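Local coordinates for protein diaminobutyrate-pyruvate transaminase and L-2,4-diaminobutyrate decarboxylase (Vibrio parahaemolyticus, PDB 2QMA) that probably uses pyridoxal phosphate to decarboxylate L-2,4-diaminobutyrate through this C-terminal domain of a longer protein whose other part resembles a class-III aminotransferase, at residues M129-W132 / D133-S136; G188-I191 / Q192-G195; R446-A449 / L450-I454. All coordinates share one frame; numbering follows the deposited sequence.

Contact 1: residues M129-W132 / D133-S136; sequences MDSW and DQAS
With chi1 of 59° at Ser131 and 67° at Asp133, both side chains turn between their own backbone N and carbonyl carbon, and Ser131 OG meets Asp133 OD1 at 2.7 Å. The hydroxyl donates a hydrogen bond to this carboxylate oxygen, nearly along its C-O bond, and at the same time accepts from the amide of Gln134, whose NE2 lies 2.8 Å from Ser131 OG. Gln134 reaches this place with its chain extended beyond CG. Its NE2 also donates to Asp130 OD2 at 3.2 Å; the acceptor lies in the amide plane, but the carboxylate, turned 68° from that plane, is met from above. Two bonds thus fix the rotation of the amide, while Asp130 OD1 is held by Ser128. Trp132 covers Ser136: CB of the serine sits 3.6 Å from the centroid of the six-membered indole ring, over its face, in a CH-pi contact. The selenomethionine at Met129, bent at chi2 and chi3, brings its selenium, SE, to 4.0 Å from Ala135 CB. The backbone closes the turn through Gln134 N to Ser131 O and Ala135 N to Trp132 O. The second subunit adds further partners: Asp133 OD2 forms a salt bridge with its Arg446, Ser136 OG bonds to its Asn94, and its Tyr56 meets Trp132 edge-to-face. The backbone forms a short 3-10 turn, with the Asp130, Ser131, Asp133 and Gln134 side chains linked along it, leading into helix 136-152 at the dimer interface of this pyridoxal-dependent decarboxylase domain.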
HETATM    1  N   MSE A 129      -0.446  -9.832   5.486  1.00 15.11           N
HETATM    2  CA  MSE A 129       0.559  -9.700   6.537  1.00 16.81           C
HETATM    3  C   MSE A 129       0.004  -9.404   7.913  1.00 17.19           C
HETATM    4  O   MSE A 129       0.764  -9.327   8.850  1.00 18.66           O
HETATM    5  CB  MSE A 129       1.576  -8.604   6.187  1.00 15.59           C
HETATM    6  CG  MSE A 129       2.237  -8.826   4.776  1.00 14.98           C
HETATM    7 SE   MSE A 129       3.117 -10.602   4.651  0.70 18.24          SE
HETATM    8  CE  MSE A 129       4.233 -10.265   6.129  1.00 13.61           C
ATOM      9  N   ASP A 130      -1.307  -9.255   8.045  1.00 18.81           N
ATOM     10  CA  ASP A 130      -1.819  -8.842   9.345  1.00 20.02           C
ATOM     11  C   ASP A 130      -1.852  -9.962  10.384  1.00 19.67           C
ATOM     12  O   ASP A 130      -1.938  -9.684  11.603  1.00 20.09           O
ATOM     13  CB  ASP A 130      -3.163  -8.121   9.256  1.00 22.17           C
ATOM     14  CG  ASP A 130      -4.105  -8.738   8.260  1.00 27.71           C
ATOM     15  OD1 ASP A 130      -3.665  -9.090   7.133  1.00 34.37           O
ATOM     16  OD2 ASP A 130      -5.312  -8.801   8.573  1.00 32.58           O
ATOM     17  N   SER A 131      -1.793 -11.222   9.939  1.00 17.42           N
ATOM     18  CA  SER A 131      -1.711 -12.278  10.921  1.00 15.85           C
ATOM     19  C   SER A 131      -0.943 -13.469  10.386  1.00 15.81           C
ATOM     20  O   SER A 131      -0.904 -13.699   9.179  1.00 13.16           O
ATOM     21  CB  SER A 131      -3.106 -12.757  11.326  1.00 16.97           C
ATOM     22  OG  SER A 131      -3.791 -13.212  10.193  1.00 19.60           O
ATOM     23  N   TRP A 132      -0.399 -14.241  11.332  1.00 15.54           N
ATOM     24  CA  TRP A 132       0.383 -15.428  10.987  1.00 15.29           C
ATOM     25  C   TRP A 132      -0.470 -16.409  10.181  1.00 15.26           C
ATOM     26  O   TRP A 132       0.010 -16.936   9.159  1.00 14.71           O
ATOM     27  CB  TRP A 132       0.923 -16.079  12.242  1.00 15.44           C
ATOM     28  CG  TRP A 132       1.953 -17.185  11.932  1.00 16.23           C
ATOM     29  CD1 TRP A 132       3.310 -17.062  11.911  1.00 18.85           C
ATOM     30  CD2 TRP A 132       1.668 -18.552  11.626  1.00 17.60           C
ATOM     31  NE1 TRP A 132       3.904 -18.277  11.610  1.00 17.85           N
ATOM     32  CE2 TRP A 132       2.916 -19.209  11.433  1.00 18.79           C
ATOM     33  CE3 TRP A 132       0.477 -19.291  11.491  1.00 19.27           C
ATOM     34  CZ2 TRP A 132       3.009 -20.558  11.106  1.00 15.73           C
ATOM     35  CZ3 TRP A 132       0.575 -20.645  11.168  1.00 17.37           C
ATOM     36  CH2 TRP A 132       1.844 -21.257  10.976  1.00 16.53           C
ATOM     37  N   ASP A 133      -1.723 -16.651  10.609  1.00 15.71           N
ATOM     38  CA  ASP A 133      -2.627 -17.576   9.850  1.00 15.46           C
ATOM     39  C   ASP A 133      -3.117 -17.093   8.479  1.00 16.20           C
ATOM     40  O   ASP A 133      -4.025 -17.701   7.888  1.00 14.97           O
ATOM     41  CB  ASP A 133      -3.810 -18.061  10.716  1.00 16.02           C
ATOM     42  CG  ASP A 133      -4.787 -16.954  11.089  1.00 17.97           C
ATOM     43  OD1 ASP A 133      -4.497 -15.757  10.878  1.00 20.78           O
ATOM     44  OD2 ASP A 133      -5.875 -17.305  11.611  1.00 20.63           O
ATOM     45  N   GLN A 134      -2.569 -15.964   8.006  1.00 14.98           N
ATOM     46  CA  GLN A 134      -2.787 -15.473   6.639  1.00 14.95           C
ATOM     47  C   GLN A 134      -1.450 -15.259   5.935  1.00 14.48           C
ATOM     48  O   GLN A 134      -1.404 -14.854   4.785  1.00 14.54           O
ATOM     49  CB  GLN A 134      -3.558 -14.128   6.657  1.00 14.58           C
ATOM     50  CG  GLN A 134      -4.980 -14.174   7.184  1.00 16.18           C
ATOM     51  CD  GLN A 134      -5.585 -12.744   7.213  1.00 16.87           C
ATOM     52  OE1 GLN A 134      -6.375 -12.397   6.367  1.00 20.36           O
ATOM     53  NE2 GLN A 134      -5.102 -11.912   8.099  1.00 18.91           N
ATOM     54  N   ALA A 135      -0.353 -15.565   6.624  1.00 15.29           N
ATOM     55  CA  ALA A 135       0.999 -15.199   6.192  1.00 14.87           C
ATOM     56  C   ALA A 135       2.042 -15.919   7.052  1.00 15.52           C
ATOM     57  O   ALA A 135       2.790 -15.288   7.808  1.00 15.34           O
ATOM     58  CB  ALA A 135       1.188 -13.665   6.285  1.00 15.09           C
ATOM     59  N   SER A 136       2.143 -17.240   6.878  1.00 14.14           N
ATOM     60  CA  SER A 136       2.813 -18.063   7.858  1.00 15.25           C
ATOM     61  C   SER A 136       4.330 -17.945   7.704  1.00 15.30           C
ATOM     62  O   SER A 136       5.010 -17.459   8.619  1.00 16.88           O
ATOM     63  CB  SER A 136       2.326 -19.514   7.730  1.00 14.69           C
ATOM     64  OG  SER A 136       2.334 -19.861   6.381  1.00 14.00           O
TER

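Contact 2: residues G188-I191 / Q192-G195; sequences GHSI and QKLG
His189 and Ser190 both send their side chains across to the short helix that follows, each with its first side-chain bond trans to the backbone N. For His189 (chi1 179°) this carries the imidazole to the helix end, where NE2 donates to Gly195 O at 2.8 Å. The carbonyl oxygen lies in the ring plane, and the N-H...O angle is 151°. One face of the same ring is covered by Leu194, whose CD1 stands 4.1 Å from the ring centroid in a CH-pi contact, while Leu194 CB comes close to NE2. The imidazole is therefore held by an in-plane bond at its edge and by a methyl group over its face. In Ser190 (chi1 175°) the hydroxyl reaches forward to the first turn, and OG accepts from Lys193 N at 3.0 Å. Lys193 bends at chi3 and chi4 so that its chain curls round the serine, and NZ donates to the same OG at 2.7 Å; one oxygen is gripped by the backbone and the tip of a single residue. Ser190 O takes Leu194 N at 2.8 Å, and Ile191 O takes Gly195 N at the same distance. Ile191 turns its side chain to helix 167-187, against Arg179, Asp180 and Ala183. Gln192 bonds through NE2 to Leu348 O, and its backbone O accepts from Ser220 OG of the second subunit. The arrangement is a serine N-cap on the one-turn helix 191-194, closed at its other end by a glycine of positive phi.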
ATOM      1  N   GLY A 188       1.967  12.188  30.564  1.00 14.07           N
ATOM      2  CA  GLY A 188       1.468  10.809  30.587  1.00 14.17           C
ATOM      3  C   GLY A 188       0.111  10.680  29.882  1.00 14.64           C
ATOM      4  O   GLY A 188      -0.768   9.926  30.308  1.00 13.96           O
ATOM      5  N   HIS A 189      -0.066  11.420  28.786  1.00 13.81           N
ATOM      6  CA  HIS A 189      -1.355  11.534  28.157  1.00 14.69           C
ATOM      7  C   HIS A 189      -1.402  10.588  26.948  1.00 15.34           C
ATOM      8  O   HIS A 189      -0.544  10.734  26.031  1.00 15.93           O
ATOM      9  CB  HIS A 189      -1.529  12.977  27.659  1.00 15.15           C
ATOM     10  CG  HIS A 189      -2.823  13.241  26.959  1.00 16.18           C
ATOM     11  ND1 HIS A 189      -3.899  13.830  27.587  1.00 18.08           N
ATOM     12  CD2 HIS A 189      -3.195  13.051  25.668  1.00 16.69           C
ATOM     13  CE1 HIS A 189      -4.894  13.950  26.722  1.00 18.50           C
ATOM     14  NE2 HIS A 189      -4.487  13.499  25.548  1.00 19.19           N
ATOM     15  N   SER A 190      -2.361   9.644  26.945  1.00 14.37           N
ATOM     16  CA  SER A 190      -2.563   8.755  25.801  1.00 13.35           C
ATOM     17  C   SER A 190      -3.353   9.453  24.675  1.00 12.58           C
ATOM     18  O   SER A 190      -4.579   9.616  24.767  1.00 11.49           O
ATOM     19  CB  SER A 190      -3.249   7.440  26.185  1.00 13.37           C
ATOM     20  OG  SER A 190      -3.499   6.699  25.002  1.00 11.84           O
ATOM     21  N   ILE A 191      -2.646   9.895  23.644  1.00 11.64           N
ATOM     22  CA  ILE A 191      -3.337  10.410  22.431  1.00 11.48           C
ATOM     23  C   ILE A 191      -4.199   9.307  21.783  1.00 10.76           C
ATOM     24  O   ILE A 191      -5.355   9.543  21.380  1.00  8.71           O
ATOM     25  CB  ILE A 191      -2.361  11.068  21.426  1.00 11.67           C
ATOM     26  CG1 ILE A 191      -1.734  12.315  22.067  1.00 12.73           C
ATOM     27  CG2 ILE A 191      -3.110  11.415  20.053  1.00  9.32           C
ATOM     28  CD1 ILE A 191      -0.770  13.049  21.108  1.00 14.25           C
ATOM     29  N   GLN A 192      -3.701   8.066  21.811  1.00 10.49           N
ATOM     30  CA  GLN A 192      -4.483   6.956  21.343  1.00 11.11           C
ATOM     31  C   GLN A 192      -5.884   6.920  21.971  1.00 12.02           C
ATOM     32  O   GLN A 192      -6.886   6.764  21.255  1.00 10.41           O
ATOM     33  CB  GLN A 192      -3.743   5.644  21.606  1.00 10.22           C
ATOM     34  CG  GLN A 192      -4.356   4.445  20.923  1.00 14.78           C
ATOM     35  CD  GLN A 192      -3.833   3.146  21.514  1.00 20.75           C
ATOM     36  OE1 GLN A 192      -3.830   2.965  22.732  1.00 21.82           O
ATOM     37  NE2 GLN A 192      -3.427   2.223  20.652  1.00 23.39           N
ATOM     38  N   LYS A 193      -5.948   7.034  23.302  1.00 12.00           N
ATOM     39  CA  LYS A 193      -7.220   6.916  24.034  1.00 15.11           C
ATOM     40  C   LYS A 193      -8.015   8.212  24.075  1.00 14.04           C
ATOM     41  O   LYS A 193      -9.259   8.180  23.954  1.00 13.05           O
ATOM     42  CB  LYS A 193      -6.973   6.447  25.482  1.00 14.83           C
ATOM     43  CG  LYS A 193      -6.417   5.036  25.567  1.00 18.26           C
ATOM     44  CD  LYS A 193      -6.098   4.552  27.007  1.00 20.39           C
ATOM     45  CE  LYS A 193      -4.830   3.660  27.026  1.00 25.30           C
ATOM     46  NZ  LYS A 193      -3.660   4.279  26.256  1.00 27.18           N
ATOM     47  N   LEU A 194      -7.300   9.334  24.248  1.00 13.28           N
ATOM     48  CA  LEU A 194      -7.918  10.619  24.580  1.00 14.59           C
ATOM     49  C   LEU A 194      -7.924  11.694  23.481  1.00 14.06           C
ATOM     50  O   LEU A 194      -8.568  12.745  23.628  1.00 14.61           O
ATOM     51  CB  LEU A 194      -7.214  11.195  25.805  1.00 16.03           C
ATOM     52  CG  LEU A 194      -7.196  10.285  27.033  1.00 19.40           C
ATOM     53  CD1 LEU A 194      -6.664  11.079  28.208  1.00 19.54           C
ATOM     54  CD2 LEU A 194      -8.612   9.758  27.295  1.00 20.81           C
ATOM     55  N   GLY A 195      -7.175  11.463  22.406  1.00 12.99           N
ATOM     56  CA  GLY A 195      -6.943  12.529  21.407  1.00 12.46           C
ATOM     57  C   GLY A 195      -5.861  13.513  21.822  1.00 12.37           C
ATOM     58  O   GLY A 195      -5.164  13.338  22.840  1.00 12.50           O
TER

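Contact 3: residues R446-A449 / L450-I454; sequences RLEA and LTRGI
Glu448 and Arg452, one helical turn apart, are joined by a salt bridge that can be traced outward along the arginine. Arg452 CB lies 3.4 Å from Glu448 O, the acceptor of Arg452 N, and CG passes still nearer this oxygen at 3.3 Å. CD still lies nearest Glu448 O, and the extended chain carries NE on to OE1. At the tip, NE reaches Glu448 OE1 at 2.9 Å and NH2 meets the same oxygen at 3.0 Å. The bond from NE uses the anti lone pair of OE1, which sits near the guanidinium plane; the carboxylate, folded back by a bend at chi2 (-49°), is turned 69° from that plane. These residues form the last turn of helix 438-452, ended by a Schellman motif: Gly453 has positive phi, its N bonds back to Leu450 O, and Ile454 N donates to Ala449 O at 2.9 Å. Thr451 doubles the grip on Leu447 O, to which both its N and OG1 donate, OG1 from above the carbonyl plane at 3.0 Å. Leu450 lies alongside Arg446, CD2 against NH2 at 3.6 Å, and also packs on Asp133 of the second subunit. Ala449 and Ile454 rest on Leu492 of helix 479-495.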
ATOM      1  N   ARG A 446      10.904  21.053 -21.437  1.00 26.13           N
ATOM      2  CA  ARG A 446      10.564  19.929 -20.581  1.00 25.86           C
ATOM      3  C   ARG A 446       9.236  19.253 -20.957  1.00 25.39           C
ATOM      4  O   ARG A 446       9.175  18.033 -21.079  1.00 24.49           O
ATOM      5  CB  ARG A 446      10.577  20.290 -19.105  1.00 26.40           C
ATOM      6  CG  ARG A 446      10.445  19.050 -18.275  1.00 27.63           C
ATOM      7  CD  ARG A 446       9.401  19.268 -17.280  1.00 35.23           C
ATOM      8  NE  ARG A 446       8.530  18.132 -17.023  1.00 37.02           N
ATOM      9  CZ  ARG A 446       7.206  18.221 -17.049  1.00 38.61           C
ATOM     10  NH1 ARG A 446       6.618  19.376 -17.347  1.00 38.22           N
ATOM     11  NH2 ARG A 446       6.471  17.157 -16.780  1.00 41.18           N
ATOM     12  N   LEU A 447       8.181  20.051 -21.128  1.00 25.57           N
ATOM     13  CA  LEU A 447       6.878  19.511 -21.501  1.00 26.17           C
ATOM     14  C   LEU A 447       6.867  18.891 -22.918  1.00 25.60           C
ATOM     15  O   LEU A 447       6.301  17.815 -23.141  1.00 25.67           O
ATOM     16  CB  LEU A 447       5.811  20.596 -21.373  1.00 26.39           C
ATOM     17  CG  LEU A 447       4.434  20.211 -21.932  1.00 28.34           C
ATOM     18  CD1 LEU A 447       3.882  19.075 -21.069  1.00 30.52           C
ATOM     19  CD2 LEU A 447       3.468  21.414 -21.946  1.00 27.54           C
ATOM     20  N   GLU A 448       7.503  19.565 -23.873  1.00 25.80           N
ATOM     21  CA  GLU A 448       7.653  19.023 -25.230  1.00 26.26           C
ATOM     22  C   GLU A 448       8.445  17.713 -25.293  1.00 24.88           C
ATOM     23  O   GLU A 448       8.059  16.795 -26.007  1.00 24.54           O
ATOM     24  CB  GLU A 448       8.310  20.062 -26.146  1.00 27.38           C
ATOM     25  CG  GLU A 448       7.359  21.142 -26.550  1.00 30.57           C
ATOM     26  CD  GLU A 448       6.075  20.539 -27.044  1.00 33.44           C
ATOM     27  OE1 GLU A 448       6.130  19.784 -28.048  1.00 32.66           O
ATOM     28  OE2 GLU A 448       5.029  20.785 -26.398  1.00 35.47           O
ATOM     29  N   ALA A 449       9.541  17.618 -24.541  1.00 23.17           N
ATOM     30  CA  ALA A 449      10.294  16.371 -24.499  1.00 21.56           C
ATOM     31  C   ALA A 449       9.412  15.231 -23.962  1.00 21.05           C
ATOM     32  O   ALA A 449       9.426  14.116 -24.502  1.00 20.19           O
ATOM     33  CB  ALA A 449      11.587  16.524 -23.664  1.00 20.03           C
ATOM     34  N   LEU A 450       8.615  15.528 -22.933  1.00 20.71           N
ATOM     35  CA  LEU A 450       7.674  14.540 -22.377  1.00 21.35           C
ATOM     36  C   LEU A 450       6.577  14.099 -23.387  1.00 21.30           C
ATOM     37  O   LEU A 450       6.377  12.900 -23.644  1.00 20.16           O
ATOM     38  CB  LEU A 450       7.020  15.103 -21.100  1.00 21.73           C
ATOM     39  CG  LEU A 450       5.839  14.291 -20.541  1.00 22.63           C
ATOM     40  CD1 LEU A 450       6.289  12.934 -20.172  1.00 21.04           C
ATOM     41  CD2 LEU A 450       5.268  14.969 -19.322  1.00 21.78           C
ATOM     42  N   THR A 451       5.862  15.067 -23.942  1.00 22.24           N
ATOM     43  CA  THR A 451       4.727  14.747 -24.830  1.00 24.91           C
ATOM     44  C   THR A 451       5.123  14.154 -26.197  1.00 24.68           C
ATOM     45  O   THR A 451       4.353  13.407 -26.821  1.00 24.46           O
ATOM     46  CB  THR A 451       3.718  15.928 -24.966  1.00 25.41           C
ATOM     47  OG1 THR A 451       4.390  17.133 -25.360  1.00 27.59           O
ATOM     48  CG2 THR A 451       3.038  16.182 -23.622  1.00 27.66           C
ATOM     49  N   ARG A 452       6.332  14.450 -26.656  1.00 24.87           N
ATOM     50  CA  ARG A 452       6.843  13.750 -27.840  1.00 24.81           C
ATOM     51  C   ARG A 452       7.444  12.389 -27.470  1.00 24.10           C
ATOM     52  O   ARG A 452       7.656  11.553 -28.329  1.00 22.97           O
ATOM     53  CB  ARG A 452       7.847  14.605 -28.576  1.00 25.53           C
ATOM     54  CG  ARG A 452       7.195  15.856 -29.057  1.00 29.81           C
ATOM     55  CD  ARG A 452       8.155  16.715 -29.775  1.00 34.31           C
ATOM     56  NE  ARG A 452       7.678  18.093 -29.776  1.00 35.31           N
ATOM     57  CZ  ARG A 452       8.221  19.041 -30.523  1.00 35.65           C
ATOM     58  NH1 ARG A 452       9.261  18.749 -31.301  1.00 33.13           N
ATOM     59  NH2 ARG A 452       7.741  20.274 -30.477  1.00 36.28           N
ATOM     60  N   GLY A 453       7.684  12.177 -26.174  1.00 23.27           N
ATOM     61  CA  GLY A 453       8.289  10.939 -25.678  1.00 22.61           C
ATOM     62  C   GLY A 453       9.780  10.823 -25.961  1.00 22.27           C
ATOM     63  O   GLY A 453      10.320   9.723 -26.118  1.00 24.27           O
ATOM     64  N   ILE A 454      10.431  11.964 -26.102  1.00 20.05           N
ATOM     65  CA  ILE A 454      11.865  12.018 -26.340  1.00 19.20           C
ATOM     66  C   ILE A 454      12.614  11.797 -25.020  1.00 17.63           C
ATOM     67  O   ILE A 454      13.587  11.073 -24.962  1.00 17.28           O
ATOM     68  CB  ILE A 454      12.251  13.404 -26.863  1.00 18.52           C
ATOM     69  CG1 ILE A 454      11.641  13.631 -28.248  1.00 20.13           C
ATOM     70  CG2 ILE A 454      13.793  13.560 -26.903  1.00 21.51           C
ATOM     71  CD1 ILE A 454      11.611  15.149 -28.607  1.00 19.68           C
TER

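In the fold
Within one chain the three contacts lie far apart: contacts 1 and 2 have centres about 29 Å apart, while the centre of contact 3 is about 45 Å from that of contact 1 and about 51 Å from that of contact 2, on the opposite side of the chain's centre from both. What relates them is the dimer, since each touches the second subunit. Contact 3 of one chain meets contact 1 of the other directly there, where Leu450 also packs on Trp132. Contact 2 reaches the partner separately, through Gln192 and Lys193. All three lie away from Lys325, the lysine predicted to carry pyridoxal phosphate but unmodified here.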